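Local coordinates for protein TodX (Pseudomonas putida, PDB 3BS0) that probably carries toluene and similar aromatic hydrocarbons across the outer membrane of Pseudomonas putida as a FadL-family beta-barrel channel, at residues A302-V307 against Q331-A336. Numbering follows the deposited sequence.
Sequences AYWGDV and QDITVA
Gln331 meets the turn at Trp304 and Gly305 with its backbone, and from there the chain runs into an antiparallel pairing of two neighbouring strands of the FadL-type outer-membrane barrel, 293-302 and 333-343, a pairing that Val335 continues through a backbone bond to Lys300. The case illustrates how a barrel strand pair ends: one chain leaves the ladder through an inverse gamma turn centred on Tyr303 and a short 3-10 segment, while the other is only entering it. At Gln331 the CA lies 4.0 Å from that of Gly305, and the carbonyl O of Gln331 stands 3.9 Å from Trp304 CB. Asp332 comes next, its carboxylate leaning toward the turn and crossing the Tyr303 side chain at a slant, with CG anti to its own carbonyl carbon (chi1 -63°). This puts Asp332 OD1 at the edge of the Tyr303 ring, 3.4 Å from Tyr303 CD2, with ring and carboxylate planes 66° apart. The carboxylate also lies beside Gly305, where the model is too tight for its exact place to be trusted. Replaced by alanine, Asp332 would probably leave the Tyr303 ring edge without its carboxylate neighbour. Ile333 begins the ladder as a hydrogen-bonded pair with Ala302: the Ala302 N to Ile333 O bond is weak, bent to 135°, whereas the return bond from Ile333 N to Ala302 O, 3.0 Å long, is straighter. Ile333 and Ala302 send their side chains to the same face of the sheet. Ile333 CG2 meets the indole of Trp304 at the ring edge, lying in the ring plane 3.9 Å from Trp304 CD1.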
ATOM      1  N   ALA A 302     -13.976  -3.008  -1.475  1.00 56.87           N
ATOM      2  CA  ALA A 302     -13.435  -1.647  -1.474  1.00 58.84           C
ATOM      3  C   ALA A 302     -14.231  -0.738  -2.402  1.00 59.56           C
ATOM      4  O   ALA A 302     -14.232  -0.925  -3.615  1.00 57.95           O
ATOM      5  CB  ALA A 302     -11.977  -1.664  -1.902  1.00 56.73           C
ATOM      6  N   TYR A 303     -14.881   0.263  -1.822  1.00 63.01           N
ATOM      7  CA  TYR A 303     -15.704   1.197  -2.579  1.00 66.32           C
ATOM      8  C   TYR A 303     -14.943   2.230  -3.387  1.00 67.36           C
ATOM      9  O   TYR A 303     -15.158   3.425  -3.215  1.00 67.63           O
ATOM     10  CB  TYR A 303     -16.676   1.903  -1.629  1.00 69.26           C
ATOM     11  CG  TYR A 303     -17.647   0.940  -0.976  1.00 74.05           C
ATOM     12  CD1 TYR A 303     -17.824   0.921   0.410  1.00 74.89           C
ATOM     13  CD2 TYR A 303     -18.367   0.024  -1.747  1.00 74.65           C
ATOM     14  CE1 TYR A 303     -18.689   0.015   1.009  1.00 76.48           C
ATOM     15  CE2 TYR A 303     -19.232  -0.885  -1.160  1.00 76.41           C
ATOM     16  CZ  TYR A 303     -19.390  -0.887   0.218  1.00 78.25           C
ATOM     17  OH  TYR A 303     -20.249  -1.791   0.801  1.00 79.75           O
ATOM     18  N   TRP A 304     -14.056   1.775  -4.267  1.00 70.08           N
ATOM     19  CA  TRP A 304     -13.295   2.696  -5.106  1.00 73.50           C
ATOM     20  C   TRP A 304     -14.277   3.474  -5.963  1.00 75.35           C
ATOM     21  O   TRP A 304     -14.230   4.703  -6.034  1.00 75.48           O
ATOM     22  CB  TRP A 304     -12.314   1.942  -6.012  1.00 72.86           C
ATOM     23  CG  TRP A 304     -10.960   1.839  -5.416  1.00 75.02           C
ATOM     24  CD1 TRP A 304     -10.317   0.700  -5.023  1.00 75.52           C
ATOM     25  CD2 TRP A 304     -10.096   2.928  -5.072  1.00 75.56           C
ATOM     26  NE1 TRP A 304      -9.107   1.014  -4.449  1.00 75.15           N
ATOM     27  CE2 TRP A 304      -8.946   2.375  -4.466  1.00 75.02           C
ATOM     28  CE3 TRP A 304     -10.183   4.322  -5.212  1.00 75.40           C
ATOM     29  CZ2 TRP A 304      -7.892   3.165  -3.997  1.00 74.00           C
ATOM     30  CZ3 TRP A 304      -9.134   5.108  -4.743  1.00 74.53           C
ATOM     31  CH2 TRP A 304      -8.004   4.525  -4.143  1.00 73.65           C
ATOM     32  N   GLY A 305     -15.170   2.735  -6.607  1.00 77.44           N
ATOM     33  CA  GLY A 305     -16.172   3.339  -7.455  1.00 79.56           C
ATOM     34  C   GLY A 305     -16.849   4.570  -6.885  1.00 81.86           C
ATOM     35  O   GLY A 305     -17.416   5.347  -7.643  1.00 81.98           O
ATOM     36  N   ASP A 306     -16.801   4.774  -5.574  1.00 84.30           N
ATOM     37  CA  ASP A 306     -17.452   5.950  -5.015  1.00 86.75           C
ATOM     38  C   ASP A 306     -16.522   7.156  -4.902  1.00 88.32           C
ATOM     39  O   ASP A 306     -16.904   8.201  -4.364  1.00 88.11           O
ATOM     40  CB  ASP A 306     -18.102   5.621  -3.667  1.00 87.10           C
ATOM     41  CG  ASP A 306     -19.568   6.029  -3.619  1.00 86.71           C
ATOM     42  OD1 ASP A 306     -19.848   7.217  -3.351  1.00 86.92           O
ATOM     43  OD2 ASP A 306     -20.438   5.167  -3.871  1.00 86.03           O
ATOM     44  N   VAL A 307     -15.299   7.004  -5.406  1.00 90.15           N
ATOM     45  CA  VAL A 307     -14.347   8.107  -5.429  1.00 92.28           C
ATOM     46  C   VAL A 307     -14.603   8.784  -6.770  1.00 93.81           C
ATOM     47  O   VAL A 307     -14.147   8.308  -7.813  1.00 94.67           O
ATOM     48  CB  VAL A 307     -12.868   7.632  -5.385  1.00 91.87           C
ATOM     49  CG1 VAL A 307     -11.960   8.709  -5.972  1.00 91.55           C
ATOM     50  CG2 VAL A 307     -12.448   7.352  -3.949  1.00 91.27           C
ATOM     51  N   GLN A 331     -13.780   1.534 -10.383  1.00 81.22           N
ATOM     52  CA  GLN A 331     -14.869   0.620 -10.074  1.00 79.44           C
ATOM     53  C   GLN A 331     -14.557  -0.173  -8.809  1.00 76.53           C
ATOM     54  O   GLN A 331     -13.467  -0.716  -8.657  1.00 75.61           O
ATOM     55  CB  GLN A 331     -15.153  -0.326 -11.249  1.00 82.26           C
ATOM     56  CG  GLN A 331     -13.938  -0.793 -12.049  1.00 85.67           C
ATOM     57  CD  GLN A 331     -14.333  -1.716 -13.203  1.00 87.83           C
ATOM     58  OE1 GLN A 331     -14.805  -2.836 -12.987  1.00 88.84           O
ATOM     59  NE2 GLN A 331     -14.153  -1.240 -14.433  1.00 88.13           N
ATOM     60  N   ASP A 332     -15.520  -0.206  -7.894  1.00 74.38           N
ATOM     61  CA  ASP A 332     -15.383  -0.916  -6.629  1.00 71.68           C
ATOM     62  C   ASP A 332     -14.714  -2.255  -6.871  1.00 71.78           C
ATOM     63  O   ASP A 332     -15.032  -2.931  -7.840  1.00 71.80           O
ATOM     64  CB  ASP A 332     -16.761  -1.148  -6.000  1.00 69.68           C
ATOM     65  CG  ASP A 332     -17.475   0.145  -5.644  1.00 68.39           C
ATOM     66  OD1 ASP A 332     -18.611   0.088  -5.137  1.00 67.69           O
ATOM     67  OD2 ASP A 332     -16.907   1.225  -5.867  1.00 69.59           O
ATOM     68  N   ILE A 333     -13.785  -2.637  -5.999  1.00 72.05           N
ATOM     69  CA  ILE A 333     -13.094  -3.921  -6.142  1.00 72.30           C
ATOM     70  C   ILE A 333     -13.607  -4.937  -5.121  1.00 72.03           C
ATOM     71  O   ILE A 333     -14.133  -4.569  -4.076  1.00 73.22           O
ATOM     72  CB  ILE A 333     -11.558  -3.777  -5.966  1.00 72.25           C
ATOM     73  CG1 ILE A 333     -10.904  -5.161  -5.996  1.00 72.46           C
ATOM     74  CG2 ILE A 333     -11.237  -3.061  -4.668  1.00 72.85           C
ATOM     75  CD1 ILE A 333      -9.437  -5.172  -5.624  1.00 74.86           C
ATOM     76  N   THR A 334     -13.454  -6.219  -5.427  1.00 70.93           N
ATOM     77  CA  THR A 334     -13.909  -7.257  -4.519  1.00 69.85           C
ATOM     78  C   THR A 334     -12.823  -8.295  -4.267  1.00 69.20           C
ATOM     79  O   THR A 334     -12.220  -8.837  -5.196  1.00 68.18           O
ATOM     80  CB  THR A 334     -15.163  -7.945  -5.070  1.00 69.93           C
ATOM     81  OG1 THR A 334     -16.198  -6.969  -5.227  1.00 70.74           O
ATOM     82  CG2 THR A 334     -15.644  -9.032  -4.119  1.00 69.99           C
ATOM     83  N   VAL A 335     -12.588  -8.574  -2.991  1.00 68.23           N
ATOM     84  CA  VAL A 335     -11.566  -9.529  -2.605  1.00 66.23           C
ATOM     85  C   VAL A 335     -12.142 -10.747  -1.866  1.00 64.95           C
ATOM     86  O   VAL A 335     -12.955 -10.608  -0.947  1.00 61.91           O
ATOM     87  CB  VAL A 335     -10.529  -8.838  -1.711  1.00 66.45           C
ATOM     88  CG1 VAL A 335      -9.201  -9.574  -1.790  1.00 65.81           C
ATOM     89  CG2 VAL A 335     -10.386  -7.382  -2.125  1.00 65.73           C
ATOM     90  N   ALA A 336     -11.709 -11.935  -2.286  1.00 63.90           N
ATOM     91  CA  ALA A 336     -12.142 -13.196  -1.685  1.00 64.07           C
ATOM     92  C   ALA A 336     -10.913 -13.907  -1.123  1.00 63.80           C
ATOM     93  O   ALA A 336     -10.001 -14.264  -1.870  1.00 65.50           O
ATOM     94  CB  ALA A 336     -12.830 -14.067  -2.727  1.00 61.82           C
TER